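Local atomic coordinates of single-stranded DNA-binding protein WHY3, chloroplastic (Arabidopsis thaliana, PDB entry 4KOQ), a protein that binds single-stranded DNA in chloroplasts and nucleus, guarding the plastid genome against illegitimate recombination and repressing transcription of the kinesin gene KP1. Residues R8-H13 and T23-A28; L48-P53 and S63-F68; E88-P93 and R104-V109. One frame throughout, in Å; residues are numbered along the deposited sequence.

The three contacts follow one another along the chain, each closing before the next opens, and each joins the two strands of a beta hairpin. Contacts 1 and 2, with centres about 14 Å apart, belong to one four-stranded antiparallel sheet, where strands 20-33 and 39-56 lie side by side. Contact 3 is in the second four-stranded sheet, its centre about 13 Å from that of contact 2; Phe51 and Phe68 of the first sheet pack there against Leu107, His91 and Lys105. Contacts 1 and 3 are about 21 Å apart between centres and do not touch. This fragment of the protein contains the Whirly domain, and contact 1 carries its sheet toward a neighbouring subunit of the homotetramer.

Contact 1 of 3, residues R8-H13 and T23-A28; sequences RFYVGH and TIEPRA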
loop_
_atom_site.group_PDB
_atom_site.type_symbol
_atom_site.label_atom_id
_atom_site.label_comp_id
_atom_site.label_asym_id
_atom_site.label_seq_id
_atom_site.Cartn_x
_atom_site.Cartn_y
_atom_site.Cartn_z
ATOM N N ARG A 8 -20.386 -13.122 8.290
ATOM C CA ARG A 8 -19.767 -12.163 9.190
ATOM C C ARG A 8 -18.385 -12.659 9.613
ATOM O O ARG A 8 -18.208 -13.843 9.891
ATOM C CB ARG A 8 -20.666 -11.982 10.417
ATOM C CG ARG A 8 -20.044 -11.256 11.588
ATOM C CD ARG A 8 -19.927 -9.765 11.341
ATOM N NE ARG A 8 -19.416 -9.081 12.526
ATOM C CZ ARG A 8 -19.138 -7.784 12.585
ATOM N NH1 ARG A 8 -19.321 -7.008 11.522
ATOM N NH2 ARG A 8 -18.673 -7.261 13.713
ATOM N N PHE A 9 -17.413 -11.746 9.645
ATOM C CA PHE A 9 -16.053 -12.056 10.097
ATOM C C PHE A 9 -15.649 -11.167 11.287
ATOM O O PHE A 9 -15.651 -9.941 11.194
ATOM C CB PHE A 9 -15.048 -11.885 8.944
ATOM C CG PHE A 9 -14.895 -13.108 8.069
ATOM C CD1 PHE A 9 -14.050 -14.143 8.435
ATOM C CD2 PHE A 9 -15.588 -13.217 6.872
ATOM C CE1 PHE A 9 -13.905 -15.272 7.629
ATOM C CE2 PHE A 9 -15.447 -14.341 6.068
ATOM C CZ PHE A 9 -14.604 -15.369 6.450
ATOM N N TYR A 10 -15.315 -11.800 12.403
ATOM C CA TYR A 10 -14.796 -11.106 13.570
ATOM C C TYR A 10 -13.283 -11.171 13.508
ATOM O O TYR A 10 -12.693 -12.243 13.713
ATOM C CB TYR A 10 -15.246 -11.790 14.850
ATOM C CG TYR A 10 -16.711 -11.598 15.154
ATOM C CD1 TYR A 10 -17.170 -10.406 15.691
ATOM C CD2 TYR A 10 -17.632 -12.609 14.917
ATOM C CE1 TYR A 10 -18.497 -10.217 15.984
ATOM C CE2 TYR A 10 -18.979 -12.424 15.207
ATOM C CZ TYR A 10 -19.397 -11.222 15.740
ATOM O OH TYR A 10 -20.725 -11.013 16.048
ATOM N N VAL A 11 -12.673 -10.023 13.255
ATOM C CA VAL A 11 -11.227 -9.978 12.998
ATOM C C VAL A 11 -10.566 -8.827 13.762
ATOM O O VAL A 11 -9.654 -8.165 13.259
ATOM C CB VAL A 11 -10.950 -9.853 11.471
ATOM C CG1 VAL A 11 -11.371 -11.162 10.743
ATOM C CG2 VAL A 11 -11.653 -8.668 10.875
ATOM N N GLY A 12 -11.024 -8.594 14.992
ATOM C CA GLY A 12 -10.380 -7.626 15.860
ATOM C C GLY A 12 -8.887 -7.892 16.001
ATOM O O GLY A 12 -8.438 -9.022 16.112
ATOM N N HIS A 13 -8.110 -6.827 15.938
ATOM C CA HIS A 13 -6.690 -6.925 16.161
ATOM C C HIS A 13 -6.429 -6.464 17.589
ATOM O O HIS A 13 -6.789 -5.361 17.951
ATOM C CB HIS A 13 -5.945 -6.086 15.132
ATOM C CG HIS A 13 -4.483 -5.932 15.412
ATOM N ND1 HIS A 13 -3.588 -6.984 15.353
ATOM C CD2 HIS A 13 -3.767 -4.848 15.776
ATOM C CE1 HIS A 13 -2.380 -6.543 15.662
ATOM N NE2 HIS A 13 -2.463 -5.253 15.933
ATOM N N THR A 23 -8.399 -3.741 21.700
ATOM C CA THR A 23 -8.783 -4.437 20.486
ATOM C C THR A 23 -9.343 -3.417 19.504
ATOM O O THR A 23 -10.047 -2.488 19.883
ATOM C CB THR A 23 -9.864 -5.529 20.772
ATOM O OG1 THR A 23 -9.384 -6.422 21.772
ATOM C CG2 THR A 23 -10.154 -6.314 19.554
ATOM N N ILE A 24 -8.987 -3.577 18.237
ATOM C CA ILE A 24 -9.349 -2.658 17.167
ATOM C C ILE A 24 -10.067 -3.423 16.073
ATOM O O ILE A 24 -9.511 -4.365 15.500
ATOM C CB ILE A 24 -8.104 -2.005 16.551
ATOM C CG1 ILE A 24 -7.314 -1.319 17.667
ATOM C CG2 ILE A 24 -8.472 -1.008 15.486
ATOM C CD1 ILE A 24 -6.010 -0.743 17.237
ATOM N N GLU A 25 -11.300 -3.012 15.812
ATOM C CA GLU A 25 -12.171 -3.688 14.831
ATOM C C GLU A 25 -12.649 -2.747 13.742
ATOM O O GLU A 25 -13.199 -1.693 14.003
ATOM C CB GLU A 25 -13.413 -4.302 15.500
ATOM C CG GLU A 25 -14.268 -5.115 14.494
ATOM C CD GLU A 25 -14.242 -6.648 14.673
ATOM O OE1 GLU A 25 -14.315 -7.102 15.843
ATOM O OE2 GLU A 25 -14.170 -7.397 13.640
ATOM N N PRO A 26 -12.473 -3.142 12.490
ATOM C CA PRO A 26 -13.001 -2.256 11.460
ATOM C C PRO A 26 -14.524 -2.371 11.314
ATOM O O PRO A 26 -15.130 -3.410 11.612
ATOM C CB PRO A 26 -12.275 -2.712 10.200
ATOM C CG PRO A 26 -11.702 -3.998 10.514
ATOM C CD PRO A 26 -11.697 -4.256 11.939
ATOM N N ARG A 27 -15.120 -1.280 10.862
ATOM C CA ARG A 27 -16.561 -1.183 10.621
ATOM C C ARG A 27 -16.770 -0.587 9.242
ATOM O O ARG A 27 -16.171 0.433 8.892
ATOM C CB ARG A 27 -17.184 -0.257 11.653
ATOM C CG ARG A 27 -17.203 -0.809 13.043
ATOM C CD ARG A 27 -18.156 -2.000 13.089
ATOM N NE ARG A 27 -18.418 -2.414 14.457
ATOM C CZ ARG A 27 -17.982 -3.541 15.007
ATOM N NH1 ARG A 27 -17.261 -4.411 14.317
ATOM N NH2 ARG A 27 -18.277 -3.809 16.260
ATOM N N ALA A 28 -17.638 -1.217 8.455
ATOM C CA ALA A 28 -17.773 -0.895 7.039
ATOM C C ALA A 28 -18.500 0.419 6.821
ATOM O O ALA A 28 -19.279 0.828 7.661
ATOM C CB ALA A 28 -18.555 -2.028 6.341
HETATM O O HOH W 1 -13.371 -9.341 16.601
#
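Residues 8-13 approach 23-28 at a wide angle, their end-to-end directions 139° apart, and pair as antiparallel strands at His13 and Ile24, a hydrogen-bonded pair whose CA atoms are 5.1 Å apart. His13 N gives a hydrogen bond to Ile24 O (2.9 Å), and Ile24 N returns one to His13 O (2.8 Å). Past Gly12 and Glu25 the backbones diverge, and the Glu25 side chain spans the gap. With CG anti to the backbone N (chi1 -175°) and the chain bent at chi2, its carboxylate is carried across to residues 10-12. Val11 N bonds to Glu25 OE2 at 3.0 Å, a nearly straight bond (167°) that meets the oxygen on its syn side, somewhat out of the carboxylate plane. The other oxygen, OE1, accepts from a water that lies 2.9 Å from Gly12 N and accepts that N-H in turn, while the same OE1 faces the edge of the Tyr10 ring. Thr23 CG2 rests 3.9 Å from Gly12 CA. Farther out, the poorly ordered Arg8 brings NH2 to 3.2 Å from Arg27 NH1, two donors without a bond; Glu25 OE2, at 4.5 Å from Arg8 NH2, probably offsets part of this like charge. His13 and Ile24 turn to Leu147 of helix 141-158, and Val11 O accepts from Trp161 NE1 of the second subunit. Phe9 and Tyr10 pair in parallel with a strand of that subunit, making this the splayed end of a beta hairpin that extends its sheet across a tetramer interface.

Contact 2 of 3, residues L48-P53 and S63-F68; sequences LLQFAP and SRKQVF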
loop_
_atom_site.group_PDB
_atom_site.type_symbol
_atom_site.label_atom_id
_atom_site.label_comp_id
_atom_site.label_asym_id
_atom_site.label_seq_id
_atom_site.Cartn_x
_atom_site.Cartn_y
_atom_site.Cartn_z
ATOM N N LEU A 48 -13.359 0.771 15.481
ATOM C CA LEU A 48 -13.821 0.719 16.854
ATOM C C LEU A 48 -12.706 0.205 17.758
ATOM O O LEU A 48 -12.233 -0.928 17.618
ATOM C CB LEU A 48 -15.008 -0.248 16.982
ATOM C CG LEU A 48 -15.630 -0.320 18.386
ATOM C CD1 LEU A 48 -16.086 1.055 18.832
ATOM C CD2 LEU A 48 -16.785 -1.308 18.422
ATOM N N LEU A 49 -12.304 1.052 18.685
ATOM C CA LEU A 49 -11.292 0.721 19.671
ATOM C C LEU A 49 -11.957 0.367 20.990
ATOM O O LEU A 49 -12.784 1.126 21.464
ATOM C CB LEU A 49 -10.422 1.936 19.955
ATOM C CG LEU A 49 -9.808 2.740 18.810
ATOM C CD1 LEU A 49 -8.640 3.579 19.327
ATOM C CD2 LEU A 49 -9.362 1.899 17.704
ATOM N N GLN A 50 -11.579 -0.771 21.569
ATOM C CA GLN A 50 -12.104 -1.206 22.867
ATOM C C GLN A 50 -10.962 -1.388 23.831
ATOM O O GLN A 50 -10.048 -2.151 23.557
ATOM C CB GLN A 50 -12.866 -2.518 22.697
ATOM C CG GLN A 50 -13.935 -2.427 21.588
ATOM C CD GLN A 50 -14.902 -3.624 21.582
ATOM O OE1 GLN A 50 -15.447 -4.020 22.619
ATOM N NE2 GLN A 50 -15.111 -4.192 20.417
ATOM N N PHE A 51 -11.002 -0.676 24.958
ATOM C CA PHE A 51 -9.922 -0.715 25.943
ATOM C C PHE A 51 -10.480 -1.403 27.181
ATOM O O PHE A 51 -11.611 -1.094 27.597
ATOM C CB PHE A 51 -9.491 0.695 26.381
ATOM C CG PHE A 51 -8.816 1.551 25.300
ATOM C CD1 PHE A 51 -9.553 2.150 24.287
ATOM C CD2 PHE A 51 -7.451 1.810 25.376
ATOM C CE1 PHE A 51 -8.934 2.941 23.344
ATOM C CE2 PHE A 51 -6.835 2.613 24.446
ATOM C CZ PHE A 51 -7.579 3.178 23.434
ATOM N N ALA A 52 -9.698 -2.297 27.764
ATOM C CA ALA A 52 -10.109 -2.946 29.026
ATOM C C ALA A 52 -8.966 -3.038 30.008
ATOM O O ALA A 52 -7.829 -3.375 29.644
ATOM C CB ALA A 52 -10.642 -4.330 28.727
ATOM N N PRO A 53 -9.253 -2.771 31.305
ATOM C CA PRO A 53 -8.225 -2.818 32.337
ATOM C C PRO A 53 -7.945 -4.275 32.723
ATOM O O PRO A 53 -8.850 -5.098 32.573
ATOM C CB PRO A 53 -8.865 -2.043 33.509
ATOM C CG PRO A 53 -10.343 -2.257 33.344
ATOM C CD PRO A 53 -10.566 -2.357 31.830
ATOM N N SER A 63 -16.181 -6.213 30.892
ATOM C CA SER A 63 -17.451 -5.695 31.371
ATOM C C SER A 63 -17.261 -4.226 31.732
ATOM O O SER A 63 -18.216 -3.457 31.774
ATOM C CB SER A 63 -17.982 -6.525 32.569
ATOM O OG SER A 63 -17.341 -6.203 33.792
ATOM N N ARG A 64 -16.012 -3.835 31.976
ATOM C CA ARG A 64 -15.687 -2.440 32.262
ATOM C C ARG A 64 -14.925 -1.764 31.087
ATOM O O ARG A 64 -14.203 -0.780 31.269
ATOM C CB ARG A 64 -14.881 -2.369 33.547
ATOM C CG ARG A 64 -15.760 -2.653 34.773
ATOM C CD ARG A 64 -15.000 -2.688 36.086
ATOM N NE ARG A 64 -14.226 -1.478 36.344
ATOM C CZ ARG A 64 -12.901 -1.441 36.477
ATOM N NH1 ARG A 64 -12.170 -2.550 36.389
ATOM N NH2 ARG A 64 -12.299 -0.284 36.714
ATOM N N LYS A 65 -15.117 -2.294 29.895
ATOM C CA LYS A 65 -14.435 -1.740 28.719
ATOM C C LYS A 65 -14.920 -0.336 28.409
ATOM O O LYS A 65 -16.046 0.055 28.755
ATOM C CB LYS A 65 -14.682 -2.629 27.517
ATOM C CG LYS A 65 -16.043 -2.518 26.923
ATOM C CD LYS A 65 -16.232 -3.560 25.842
ATOM C CE LYS A 65 -17.612 -3.437 25.210
ATOM N NZ LYS A 65 -17.805 -4.404 24.095
ATOM N N GLN A 66 -14.066 0.435 27.751
ATOM C CA GLN A 66 -14.460 1.718 27.237
ATOM C C GLN A 66 -14.154 1.705 25.758
ATOM O O GLN A 66 -13.148 1.170 25.361
ATOM C CB GLN A 66 -13.718 2.838 27.934
ATOM C CG GLN A 66 -13.948 2.900 29.453
ATOM C CD GLN A 66 -15.332 3.311 29.843
ATOM O OE1 GLN A 66 -16.075 3.910 29.066
ATOM N NE2 GLN A 66 -15.714 2.974 31.090
ATOM N N VAL A 67 -15.030 2.299 24.972
ATOM C CA VAL A 67 -14.861 2.286 23.520
ATOM C C VAL A 67 -14.772 3.670 22.907
ATOM O O VAL A 67 -15.265 4.671 23.449
ATOM C CB VAL A 67 -16.022 1.523 22.853
ATOM C CG1 VAL A 67 -16.203 0.188 23.558
ATOM C CG2 VAL A 67 -17.267 2.325 22.893
ATOM N N PHE A 68 -14.123 3.730 21.749
ATOM C CA PHE A 68 -13.923 4.984 21.068
ATOM C C PHE A 68 -13.969 4.675 19.575
ATOM O O PHE A 68 -13.391 3.684 19.143
ATOM C CB PHE A 68 -12.577 5.594 21.479
ATOM C CG PHE A 68 -12.411 7.047 21.056
ATOM C CD1 PHE A 68 -12.815 8.064 21.900
ATOM C CD2 PHE A 68 -11.800 7.388 19.848
ATOM C CE1 PHE A 68 -12.653 9.397 21.549
ATOM C CE2 PHE A 68 -11.645 8.733 19.480
ATOM C CZ PHE A 68 -12.089 9.734 20.344
#
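Leu48 meets Val67 across two antiparallel strands, its CD1 lying 4.0 Å from Val67 CB. CG stands anti to the backbone N (chi1 -177°), which swings the branch toward the neighbouring strand, where CD1 also approaches Phe68 O. Leu49 forms a hydrogen-bonded pair with Phe68: Leu49 N donates to Phe68 O and Phe68 N to Leu49 O, both at 2.9 Å. Gln50 is opposite Val67 in a non-hydrogen-bonded pair, and the two side chains run alongside each other in the same direction, with Gln50 CG against Val67 CG1. The extended Gln50 chain continues to Lys65, which also lies beside it; Lys65 NZ donates to Gln50 OE1 at 2.8 Å, approaching 28° from the plane of the amide carbonyl. The aliphatic CD and CE of Lys65 also border that oxygen, and Trp62 touches Gln50 as well. A leucine in place of Gln50 would probably leave the Lys65 ammonium without this acceptor and more free to swing. Phe51 and Gln66 form the next hydrogen-bonded pair, in which Phe51 N reaches Gln66 O in a nearly straight bond (172°) and Gln66 N returns one to Phe51 O. The backbone O of Gln66 also sits at the edge of the Phe51 ring, in its plane. At Pro53 the ring is crossed at about a right angle by Arg64, whose NH1 is 3.6 Å from Pro53 CG. Strand 20-33 bonds to the other edge of strand 39-56, and on the face of Leu49, Phe51 and Phe68 the second sheet packs closely: Leu107 of strand 103-111 lies on Leu49, Phe51 and Phe68, and Leu122 of strand 117-126 on Phe51, Gln66 and Phe68.

Contact 3 of 3, residues E88-P93 and R104-V109; sequences EFFHDP and RKVLKV. With PO4 (phosphate ion), chain B.
A phosphate ion, probably from the crystallisation liquor, sits on this beta hairpin beside His91 and Lys105, which both bond to it, as does Ser69 OG. With CG anti to its carbonyl carbon (chi1 -73°), His91 turns ND1 to donate to phosphate O3 at the edge of the imidazole, a nearly straight bond (174°) but unusually short at 2.5 Å, while NE2 bonds to Glu74, which probably fixes the rotation of the ring. The extended Lys105 chain passes Pro93 CG and brings NZ to 3.1 Å from phosphate O1; its stronger partner is Val67 O. The backbones of His91 and Lys105 form a hydrogen-bonded pair, as do those of Phe89 and Leu107, whose side chains lie alongside with Leu107 CD2 at the edge of the Phe89 ring, 3.9 Å from Phe89 CD2. On the face of Glu88 and Phe90, Val106 is flanked by both: CG1 touches Glu88 OE2 at 3.5 Å and CG2 meets Phe90 CD2 at 3.7 Å, while CG1 also lies over one face of the Phe90 ring. The guanidinium of Arg104 is nearly coplanar with that ring (13°) and meets it edge to edge, Arg104 NE 3.8 Å from Phe90 CD2. Strand 117-126 bonds along the other side of strand 103-111, Phe68 of strand 59-70 stacks on the His91 ring, and helix 72-79 covers Phe89 through Glu74 and Asn77.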
loop_
_atom_site.group_PDB
_atom_site.type_symbol
_atom_site.label_atom_id
_atom_site.label_comp_id
_atom_site.label_asym_id
_atom_site.label_seq_id
_atom_site.Cartn_x
_atom_site.Cartn_y
_atom_site.Cartn_z
ATOM N N GLU A 88 -4.816 14.304 20.120
ATOM C CA GLU A 88 -5.871 14.175 21.132
ATOM C C GLU A 88 -7.193 14.423 20.444
ATOM O O GLU A 88 -7.381 15.441 19.758
ATOM C CB GLU A 88 -5.650 15.212 22.252
ATOM C CG GLU A 88 -6.477 15.018 23.471
ATOM C CD GLU A 88 -5.984 15.879 24.664
ATOM O OE1 GLU A 88 -5.314 16.895 24.435
ATOM O OE2 GLU A 88 -6.272 15.526 25.822
ATOM N N PHE A 89 -8.107 13.491 20.622
ATOM C CA PHE A 89 -9.425 13.562 20.009
ATOM C C PHE A 89 -10.514 13.623 21.067
ATOM O O PHE A 89 -10.502 12.842 22.007
ATOM C CB PHE A 89 -9.667 12.315 19.168
ATOM C CG PHE A 89 -8.555 11.976 18.247
ATOM C CD1 PHE A 89 -8.002 12.931 17.407
ATOM C CD2 PHE A 89 -8.065 10.697 18.194
ATOM C CE1 PHE A 89 -6.941 12.579 16.519
ATOM C CE2 PHE A 89 -7.038 10.347 17.314
ATOM C CZ PHE A 89 -6.487 11.290 16.478
ATOM N N PHE A 90 -11.488 14.513 20.876
ATOM C CA PHE A 90 -12.575 14.685 21.813
ATOM C C PHE A 90 -13.914 14.349 21.165
ATOM O O PHE A 90 -14.261 14.920 20.133
ATOM C CB PHE A 90 -12.649 16.150 22.261
ATOM C CG PHE A 90 -11.370 16.669 22.844
ATOM C CD1 PHE A 90 -10.321 17.049 22.020
ATOM C CD2 PHE A 90 -11.205 16.772 24.205
ATOM C CE1 PHE A 90 -9.130 17.522 22.554
ATOM C CE2 PHE A 90 -10.014 17.264 24.747
ATOM C CZ PHE A 90 -8.984 17.624 23.923
ATOM N N HIS A 91 -14.659 13.452 21.787
ATOM C CA HIS A 91 -15.947 13.029 21.291
ATOM C C HIS A 91 -17.008 13.173 22.369
ATOM O O HIS A 91 -16.810 12.748 23.506
ATOM C CB HIS A 91 -15.938 11.565 20.887
ATOM C CG HIS A 91 -15.185 11.279 19.608
ATOM N ND1 HIS A 91 -15.132 10.015 19.057
ATOM C CD2 HIS A 91 -14.413 12.067 18.817
ATOM C CE1 HIS A 91 -14.387 10.042 17.961
ATOM N NE2 HIS A 91 -13.939 11.272 17.788
ATOM N N ASP A 92 -18.159 13.710 21.964
ATOM C CA ASP A 92 -19.373 13.669 22.767
ATOM C C ASP A 92 -20.309 12.629 22.171
ATOM O O ASP A 92 -20.830 12.826 21.082
ATOM C CB ASP A 92 -20.057 15.034 22.755
ATOM C CG ASP A 92 -21.354 15.051 23.564
ATOM O OD1 ASP A 92 -21.877 13.971 23.912
ATOM O OD2 ASP A 92 -21.855 16.161 23.841
ATOM N N PRO A 93 -20.526 11.517 22.883
ATOM C CA PRO A 93 -21.300 10.371 22.382
ATOM C C PRO A 93 -22.796 10.658 22.274
ATOM O O PRO A 93 -23.526 9.883 21.661
ATOM C CB PRO A 93 -21.095 9.298 23.443
ATOM C CG PRO A 93 -20.129 9.825 24.404
ATOM C CD PRO A 93 -20.002 11.280 24.232
ATOM N N ARG A 104 -17.817 13.153 28.080
ATOM C CA ARG A 104 -16.768 13.447 27.121
ATOM C C ARG A 104 -15.821 12.257 27.045
ATOM O O ARG A 104 -15.405 11.753 28.064
ATOM C CB ARG A 104 -16.010 14.679 27.588
ATOM C CG ARG A 104 -14.992 15.228 26.625
ATOM C CD ARG A 104 -14.697 16.709 26.923
ATOM N NE ARG A 104 -13.317 16.949 27.346
ATOM C CZ ARG A 104 -12.912 17.126 28.606
ATOM N NH1 ARG A 104 -13.777 17.098 29.615
ATOM N NH2 ARG A 104 -11.628 17.335 28.861
ATOM N N LYS A 105 -15.475 11.844 25.836
ATOM C CA LYS A 105 -14.472 10.790 25.654
ATOM C C LYS A 105 -13.310 11.426 24.957
ATOM O O LYS A 105 -13.475 12.079 23.936
ATOM C CB LYS A 105 -15.003 9.660 24.806
ATOM C CG LYS A 105 -16.183 8.909 25.407
ATOM C CD LYS A 105 -16.542 7.714 24.511
ATOM C CE LYS A 105 -17.540 6.797 25.164
ATOM N NZ LYS A 105 -17.808 5.647 24.301
ATOM N N VAL A 106 -12.129 11.219 25.526
ATOM C CA VAL A 106 -10.932 11.776 25.001
ATOM C C VAL A 106 -9.925 10.674 24.771
ATOM O O VAL A 106 -9.554 9.954 25.712
ATOM C CB VAL A 106 -10.298 12.764 25.993
ATOM C CG1 VAL A 106 -9.096 13.431 25.335
ATOM C CG2 VAL A 106 -11.322 13.811 26.415
ATOM N N LEU A 107 -9.460 10.568 23.530
ATOM C CA LEU A 107 -8.392 9.616 23.211
ATOM C C LEU A 107 -7.147 10.435 22.979
ATOM O O LEU A 107 -7.164 11.360 22.194
ATOM C CB LEU A 107 -8.696 8.835 21.941
ATOM C CG LEU A 107 -7.571 7.885 21.527
ATOM C CD1 LEU A 107 -7.422 6.754 22.524
ATOM C CD2 LEU A 107 -7.783 7.324 20.150
ATOM N N LYS A 108 -6.082 10.132 23.702
ATOM C CA LYS A 108 -4.809 10.791 23.479
ATOM C C LYS A 108 -3.740 9.775 23.110
ATOM O O LYS A 108 -3.676 8.685 23.687
ATOM C CB LYS A 108 -4.345 11.575 24.717
ATOM C CG LYS A 108 -3.177 12.460 24.435
ATOM C CD LYS A 108 -2.818 13.410 25.561
ATOM C CE LYS A 108 -1.825 14.439 25.062
ATOM N NZ LYS A 108 -1.040 15.003 26.184
ATOM N N VAL A 109 -2.917 10.135 22.130
ATOM C CA VAL A 109 -1.802 9.331 21.704
ATOM C C VAL A 109 -0.502 10.116 21.774
ATOM O O VAL A 109 -0.357 11.163 21.122
ATOM C CB VAL A 109 -1.990 8.754 20.262
ATOM C CG1 VAL A 109 -0.788 7.934 19.905
ATOM C CG2 VAL A 109 -3.223 7.888 20.189
HETATM P P PO4 B . -17.403 7.197 20.440
HETATM O O1 PO4 B . -17.087 6.021 21.317
HETATM O O2 PO4 B . -18.170 8.240 21.214
HETATM O O3 PO4 B . -16.179 7.856 19.905
HETATM O O4 PO4 B . -18.203 6.703 19.251
#